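Local structure of putative chorismate mutase (Yersinia pestis biovar Microtus str. 91001, 2GBB) at residues I35-V40 against A68-Q73; G22-A25 against P30-D33. The protein catalyses the Claisen rearrangement of chorismate to prephenate, as a secreted, all-helical chorismate mutase that may play some role in pathogenicity. All blocks are in the same frame, centred on the assembly; numbering follows the deposited sequence.

Contact 1 and contact 2 lie on the same side of the chain's centre, with their own centres about 10 Å apart. Two polar bridges join them. Gln73 OE1 of contact 1 meets Lys24 NZ of contact 2 at 2.8 Å, probably as a hydrogen bond. Lys70 NZ forms a salt bridge with Glu32 OE1 at 3.1 Å. Packing adds to this where Glu37 OE2 lies 3.6 Å from Glu32 CG. Lys24, Asp33 and residues 69-73 all probably belong to the substrate site. A citrate, probably from the crystallisation liquor, is hydrogen-bonded to Gln73 and weakly to Lys24.

Contact 1: residues I35-V40 against A68-Q73; sequences IQEEKV and AAKAIQ
Glu37 of helix 34-50 meets Lys70 of helix 55-82. The two helices stay well apart here: the nearest CA atoms, those of Glu37 and Lys70, are 10.5 Å from each other. The two side chains come from opposite directions and join at their ends. Within the two segments, this pair makes the whole contact.

Lys70 starts from CB, which points toward helix 34-50. The chain then bends at the CG-CD bond (chi3 -61°), and this turn lays its outer part alongside the carboxylate. CD is the first atom to make contact, 3.2 Å from Glu37 OE2. CE follows at 3.5 Å from the same oxygen. NZ ends the chain and donates a hydrogen bond to Glu37 OE2 at 2.9 Å, within a salt bridge. The ammonium approaches on the syn side of that oxygen, 23° out of the carboxylate plane. The other oxygen, Glu37 OE1, is farther off, 3.8 Å from Lys70 NZ, so the grip is one-sided. Glu37 reaches across with an extended chain beyond CG (chi2 177°).

Lys70 NZ has a second anionic partner in Glu32, so one buried ammonium is shared by two carboxylates, which together fix its position. Leu81 of the second subunit packs on Lys70.

On the same helix, Gln73 NE2 gives a weak hydrogen bond to Ala69 O, 3.3 Å away. Gln73 NE2 also bonds the bound citrate, probably from the crystallisation liquor. Residues 69-73 probably bind the substrate. Together with the citrate at Gln73, they place this ion pair at the probable active site of the all-helical AroQ-type fold of type II chorismate mutases.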
ATOM      1  N   ILE A  35      16.660  -3.850  -6.722  1.00 21.67           N
ATOM      2  CA  ILE A  35      17.716  -4.839  -6.689  1.00 20.56           C
ATOM      3  C   ILE A  35      17.126  -6.219  -6.583  1.00 21.85           C
ATOM      4  O   ILE A  35      17.498  -7.132  -7.356  1.00 20.25           O
ATOM      5  CB  ILE A  35      18.711  -4.571  -5.546  1.00 19.78           C
ATOM      6  CG1 ILE A  35      19.324  -3.145  -5.667  1.00 21.96           C
ATOM      7  CG2 ILE A  35      19.856  -5.672  -5.535  1.00 19.74           C
ATOM      8  CD1 ILE A  35      19.934  -2.793  -7.063  1.00 25.03           C
ATOM      9  N   GLN A  36      16.233  -6.394  -5.599  1.00 22.42           N
ATOM     10  CA  GLN A  36      15.562  -7.699  -5.414  1.00 22.45           C
ATOM     11  C   GLN A  36      14.746  -8.079  -6.682  1.00 22.59           C
ATOM     12  O   GLN A  36      14.697  -9.250  -7.084  1.00 22.82           O
ATOM     13  CB  GLN A  36      14.620  -7.645  -4.188  1.00 22.85           C
ATOM     14  CG  GLN A  36      13.802  -8.971  -3.913  1.00 23.78           C
ATOM     15  CD  GLN A  36      14.665 -10.238  -3.679  1.00 27.99           C
ATOM     16  OE1 GLN A  36      15.929 -10.075  -3.287  1.00 35.09           O
ATOM     17  NE2 GLN A  36      14.163 -11.355  -3.837  1.00 24.08           N
ATOM     18  N   GLU A  37      14.095  -7.110  -7.295  1.00 22.36           N
ATOM     19  CA  GLU A  37      13.270  -7.405  -8.499  1.00 22.97           C
ATOM     20  C   GLU A  37      14.141  -7.869  -9.658  1.00 22.07           C
ATOM     21  O   GLU A  37      13.828  -8.857 -10.296  1.00 20.60           O
ATOM     22  CB  GLU A  37      12.424  -6.191  -8.890  1.00 23.33           C
ATOM     23  CG  GLU A  37      11.462  -5.760  -7.774  1.00 22.37           C
ATOM     24  CD  GLU A  37      10.679  -4.505  -8.144  1.00 25.75           C
ATOM     25  OE1 GLU A  37      10.897  -3.947  -9.270  1.00 32.43           O
ATOM     26  OE2 GLU A  37       9.825  -4.073  -7.321  1.00 30.39           O
ATOM     27  N   GLU A  38      15.263  -7.201  -9.917  1.00 21.92           N
ATOM     28  CA  GLU A  38      16.155  -7.675 -11.008  1.00 23.31           C
ATOM     29  C   GLU A  38      16.688  -9.086 -10.744  1.00 23.24           C
ATOM     30  O   GLU A  38      16.876  -9.908 -11.670  1.00 23.13           O
ATOM     31  CB  GLU A  38      17.340  -6.700 -11.237  1.00 24.71           C
ATOM     32  CG  GLU A  38      16.895  -5.322 -11.641  1.00 26.37           C
ATOM     33  CD  GLU A  38      16.188  -5.356 -13.006  1.00 33.99           C
ATOM     34  OE1 GLU A  38      16.828  -5.708 -14.012  1.00 37.98           O
ATOM     35  OE2 GLU A  38      15.002  -5.018 -13.076  1.00 36.94           O
ATOM     36  N   LYS A  39      16.957  -9.365  -9.472  1.00 22.32           N
ATOM     37  CA  LYS A  39      17.453 -10.677  -9.060  1.00 21.68           C
ATOM     38  C   LYS A  39      16.395 -11.771  -9.375  1.00 20.55           C
ATOM     39  O   LYS A  39      16.703 -12.808  -9.939  1.00 18.49           O
ATOM     40  CB  LYS A  39      17.825 -10.606  -7.558  1.00 21.65           C
ATOM     41  CG  LYS A  39      18.496 -11.824  -7.004  1.00 22.16           C
ATOM     42  CD  LYS A  39      18.529 -11.805  -5.450  1.00 25.03           C
ATOM     43  CE  LYS A  39      18.772 -13.282  -5.000  1.00 33.28           C
ATOM     44  NZ  LYS A  39      19.546 -13.331  -3.725  1.00 39.44           N
ATOM     45  N   VAL A  40      15.143 -11.490  -9.056  1.00 20.73           N
ATOM     46  CA  VAL A  40      14.049 -12.427  -9.254  1.00 21.37           C
ATOM     47  C   VAL A  40      13.851 -12.646 -10.752  1.00 21.81           C
ATOM     48  O   VAL A  40      13.707 -13.779 -11.210  1.00 20.87           O
ATOM     49  CB  VAL A  40      12.764 -11.853  -8.579  1.00 22.34           C
ATOM     50  CG1 VAL A  40      11.468 -12.467  -9.166  1.00 23.49           C
ATOM     51  CG2 VAL A  40      12.833 -12.024  -7.049  1.00 20.56           C
ATOM     52  N   ALA A  68       1.729  -7.744  -8.833  1.00 22.00           N
ATOM     53  CA  ALA A  68       0.690  -8.278  -7.985  1.00 21.26           C
ATOM     54  C   ALA A  68       1.151  -8.439  -6.546  1.00 21.26           C
ATOM     55  O   ALA A  68       0.423  -8.134  -5.630  1.00 20.79           O
ATOM     56  CB  ALA A  68       0.158  -9.645  -8.516  1.00 21.62           C
ATOM     57  N   ALA A  69       2.352  -8.966  -6.357  1.00 21.39           N
ATOM     58  CA  ALA A  69       2.951  -9.114  -5.083  1.00 20.40           C
ATOM     59  C   ALA A  69       3.126  -7.749  -4.375  1.00 22.27           C
ATOM     60  O   ALA A  69       2.732  -7.612  -3.224  1.00 23.59           O
ATOM     61  CB  ALA A  69       4.293  -9.802  -5.264  1.00 20.13           C
ATOM     62  N   LYS A  70       3.705  -6.752  -5.051  1.00 21.18           N
ATOM     63  CA  LYS A  70       3.776  -5.409  -4.467  1.00 23.03           C
ATOM     64  C   LYS A  70       2.396  -4.847  -4.134  1.00 22.65           C
ATOM     65  O   LYS A  70       2.196  -4.254  -3.049  1.00 22.84           O
ATOM     66  CB  LYS A  70       4.581  -4.455  -5.350  1.00 22.62           C
ATOM     67  CG  LYS A  70       6.067  -4.867  -5.494  1.00 21.69           C
ATOM     68  CD  LYS A  70       6.882  -3.694  -6.134  1.00 24.83           C
ATOM     69  CE  LYS A  70       6.407  -3.322  -7.502  1.00 22.19           C
ATOM     70  NZ  LYS A  70       7.498  -2.612  -8.161  1.00 28.58           N
ATOM     71  N   ALA A  71       1.433  -5.046  -5.041  1.00 22.93           N
ATOM     72  CA  ALA A  71       0.080  -4.546  -4.796  1.00 22.30           C
ATOM     73  C   ALA A  71      -0.434  -5.107  -3.442  1.00 22.61           C
ATOM     74  O   ALA A  71      -0.945  -4.387  -2.584  1.00 22.61           O
ATOM     75  CB  ALA A  71      -0.854  -4.901  -5.987  1.00 21.48           C
ATOM     76  N   ILE A  72      -0.250  -6.398  -3.236  1.00 23.83           N
ATOM     77  CA  ILE A  72      -0.677  -7.064  -2.012  1.00 23.69           C
ATOM     78  C   ILE A  72       0.002  -6.474  -0.782  1.00 23.74           C
ATOM     79  O   ILE A  72      -0.657  -6.175   0.253  1.00 23.09           O
ATOM     80  CB  ILE A  72      -0.355  -8.556  -2.105  1.00 24.08           C
ATOM     81  CG1 ILE A  72      -1.330  -9.243  -3.083  1.00 26.60           C
ATOM     82  CG2 ILE A  72      -0.357  -9.170  -0.703  1.00 22.45           C
ATOM     83  CD1 ILE A  72      -1.021 -10.722  -3.336  1.00 23.96           C
ATOM     84  N   GLN A  73       1.330  -6.327  -0.895  1.00 22.30           N
ATOM     85  CA  GLN A  73       2.149  -5.814   0.185  1.00 21.85           C
ATOM     86  C   GLN A  73       1.771  -4.388   0.531  1.00 21.77           C
ATOM     87  O   GLN A  73       1.667  -4.056   1.695  1.00 20.75           O
ATOM     88  CB  GLN A  73       3.624  -5.863  -0.180  1.00 21.34           C
ATOM     89  CG  GLN A  73       4.184  -7.301  -0.384  1.00 20.84           C
ATOM     90  CD  GLN A  73       5.594  -7.217  -0.937  1.00 21.29           C
ATOM     91  OE1 GLN A  73       6.434  -6.601  -0.187  1.00 27.98           O
ATOM     92  NE2 GLN A  73       5.884  -7.606  -2.095  1.00 14.67           N
TER

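Contact 2: residues G22-A25 against P30-D33; sequences GYKA and PIED. With SO4 (sulfate ion), chain I.
Lys24 and Ile31 cross at about a right angle where the loop after helix 17-26 turns back past that helix. The Lys24 side chain sets out toward the loop. It is fully extended beyond CG, and this carries the ammonium past CD1 to the carbonyl oxygen of Ile31. Ile31 has the opposite start: its CB points away from the helix. CG1 lies beside the backbone N, and a further turn at chi2 (-39°) brings CD1 back against the lysine.

The crossing point is apolar. Ile31 CD1 sits 3.7 Å from Lys24 CD and 4.0 Å from Lys24 CB. Lys24 CD also lies 3.7 Å from Pro30 O. At the tip the contact becomes polar: Lys24 NZ donates a short hydrogen bond of 2.6 Å to Ile31 O. The donor lies in the carbonyl plane, on a lone pair, with a C=O...donor angle of 135°.

The backbone N of Ile31 is used as well. It donates to O4 of a sulfate ion at 2.9 Å, and the N-H...acceptor angle is 154°. The ion is probably from the crystallisation liquor. It is also bonded to Ile31 N of the second subunit, so it bridges the two chains. Pro30 packs on Pro30 of that subunit. Asp33 closes the segment as the N-cap of helix 34-50.

Lys24 NZ also bonds Gln73 OE1. The buried ammonium is thus held by two neutral protein oxygens, while Asp33 OD2 remains 6.4 Å from Lys24 NZ. It also gives a weak hydrogen bond to the bound citrate. This chemistry is consistent with a group that meets an anionic substrate, and Lys24 probably binds chorismate.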
ATOM      1  N   GLY A  22       4.912  -8.115   5.976  1.00 22.87           N
ATOM      2  CA  GLY A  22       5.124  -8.039   7.442  1.00 23.09           C
ATOM      3  C   GLY A  22       6.581  -7.847   7.799  1.00 23.23           C
ATOM      4  O   GLY A  22       6.894  -7.062   8.700  1.00 24.47           O
ATOM      5  N   TYR A  23       7.478  -8.582   7.134  1.00 22.18           N
ATOM      6  CA  TYR A  23       8.952  -8.406   7.258  1.00 20.55           C
ATOM      7  C   TYR A  23       9.355  -6.941   6.971  1.00 20.13           C
ATOM      8  O   TYR A  23      10.117  -6.278   7.730  1.00 18.99           O
ATOM      9  CB  TYR A  23       9.654  -9.395   6.277  1.00 21.41           C
ATOM     10  CG  TYR A  23      11.047  -8.942   5.893  1.00 21.45           C
ATOM     11  CD1 TYR A  23      12.111  -9.137   6.766  1.00 23.94           C
ATOM     12  CD2 TYR A  23      11.283  -8.248   4.681  1.00 21.35           C
ATOM     13  CE1 TYR A  23      13.377  -8.686   6.475  1.00 19.51           C
ATOM     14  CE2 TYR A  23      12.564  -7.764   4.375  1.00 21.86           C
ATOM     15  CZ  TYR A  23      13.609  -8.028   5.279  1.00 22.57           C
ATOM     16  OH  TYR A  23      14.888  -7.581   5.066  1.00 22.85           O
ATOM     17  N   LYS A  24       8.809  -6.393   5.884  1.00 19.88           N
ATOM     18  CA  LYS A  24       9.130  -5.029   5.494  1.00 20.17           C
ATOM     19  C   LYS A  24       8.598  -3.986   6.497  1.00 21.47           C
ATOM     20  O   LYS A  24       9.294  -3.052   6.880  1.00 21.70           O
ATOM     21  CB  LYS A  24       8.625  -4.787   4.058  1.00 21.07           C
ATOM     22  CG  LYS A  24       9.549  -5.493   3.017  1.00 19.26           C
ATOM     23  CD  LYS A  24       8.960  -5.402   1.571  1.00 20.99           C
ATOM     24  CE  LYS A  24       9.842  -6.116   0.528  1.00 19.15           C
ATOM     25  NZ  LYS A  24       9.078  -5.916  -0.830  1.00 15.71           N
ATOM     26  N   ALA A  25       7.351  -4.143   6.928  1.00 23.17           N
ATOM     27  CA  ALA A  25       6.734  -3.194   7.870  1.00 24.33           C
ATOM     28  C   ALA A  25       7.501  -3.156   9.172  1.00 24.87           C
ATOM     29  O   ALA A  25       7.802  -2.082   9.664  1.00 25.37           O
ATOM     30  CB  ALA A  25       5.220  -3.563   8.128  1.00 22.87           C
ATOM     31  N   PRO A  30      11.023  -0.024   2.431  1.00 22.66           N
ATOM     32  CA  PRO A  30      10.136   0.235   1.303  1.00 22.49           C
ATOM     33  C   PRO A  30       9.640  -1.093   0.663  1.00 21.76           C
ATOM     34  O   PRO A  30      10.358  -2.093   0.660  1.00 20.66           O
ATOM     35  CB  PRO A  30      11.002   0.991   0.280  1.00 23.06           C
ATOM     36  CG  PRO A  30      12.426   1.027   0.874  1.00 25.05           C
ATOM     37  CD  PRO A  30      12.378   0.521   2.278  1.00 23.22           C
ATOM     38  N   ILE A  31       8.429  -1.066   0.124  1.00 20.81           N
ATOM     39  CA  ILE A  31       7.868  -2.227  -0.580  1.00 20.98           C
ATOM     40  C   ILE A  31       8.652  -2.529  -1.852  1.00 22.20           C
ATOM     41  O   ILE A  31       8.940  -3.717  -2.144  1.00 21.44           O
ATOM     42  CB  ILE A  31       6.399  -2.029  -0.930  1.00 21.63           C
ATOM     43  CG1 ILE A  31       5.553  -2.071   0.365  1.00 19.66           C
ATOM     44  CG2 ILE A  31       5.938  -3.085  -2.022  1.00 17.31           C
ATOM     45  CD1 ILE A  31       6.070  -3.172   1.421  1.00 22.68           C
ATOM     46  N   GLU A  32       9.007  -1.453  -2.576  1.00 22.57           N
ATOM     47  CA  GLU A  32       9.717  -1.586  -3.842  1.00 24.46           C
ATOM     48  C   GLU A  32      11.228  -1.619  -3.653  1.00 23.58           C
ATOM     49  O   GLU A  32      11.830  -0.738  -3.042  1.00 23.50           O
ATOM     50  CB  GLU A  32       9.360  -0.452  -4.801  1.00 24.38           C
ATOM     51  CG  GLU A  32       9.924  -0.685  -6.232  1.00 28.43           C
ATOM     52  CD  GLU A  32       9.437   0.386  -7.205  1.00 30.25           C
ATOM     53  OE1 GLU A  32       8.221   0.368  -7.576  1.00 37.81           O
ATOM     54  OE2 GLU A  32      10.254   1.237  -7.586  1.00 34.66           O
ATOM     55  N   ASP A  33      11.841  -2.669  -4.162  1.00 23.54           N
ATOM     56  CA  ASP A  33      13.276  -2.876  -3.995  1.00 23.97           C
ATOM     57  C   ASP A  33      13.733  -3.469  -5.329  1.00 24.12           C
ATOM     58  O   ASP A  33      13.558  -4.669  -5.554  1.00 22.88           O
ATOM     59  CB  ASP A  33      13.530  -3.821  -2.819  1.00 23.22           C
ATOM     60  CG  ASP A  33      15.013  -4.299  -2.742  1.00 25.67           C
ATOM     61  OD1 ASP A  33      15.822  -3.858  -3.565  1.00 26.97           O
ATOM     62  OD2 ASP A  33      15.348  -5.150  -1.902  1.00 25.55           O
TER
HETATM   63  S   SO4 I 209       6.944   2.088   0.100  1.00  9.63           S
HETATM   64  O1  SO4 I 209       6.939   2.806  -1.151  1.00 22.68           O
HETATM   65  O2  SO4 I 209       8.250   1.833   0.577  1.00 23.56           O
HETATM   66  O3  SO4 I 209       6.220   2.939   0.958  1.00 24.09           O
HETATM   67  O4  SO4 I 209       6.294   0.824  -0.077  1.00 27.38           O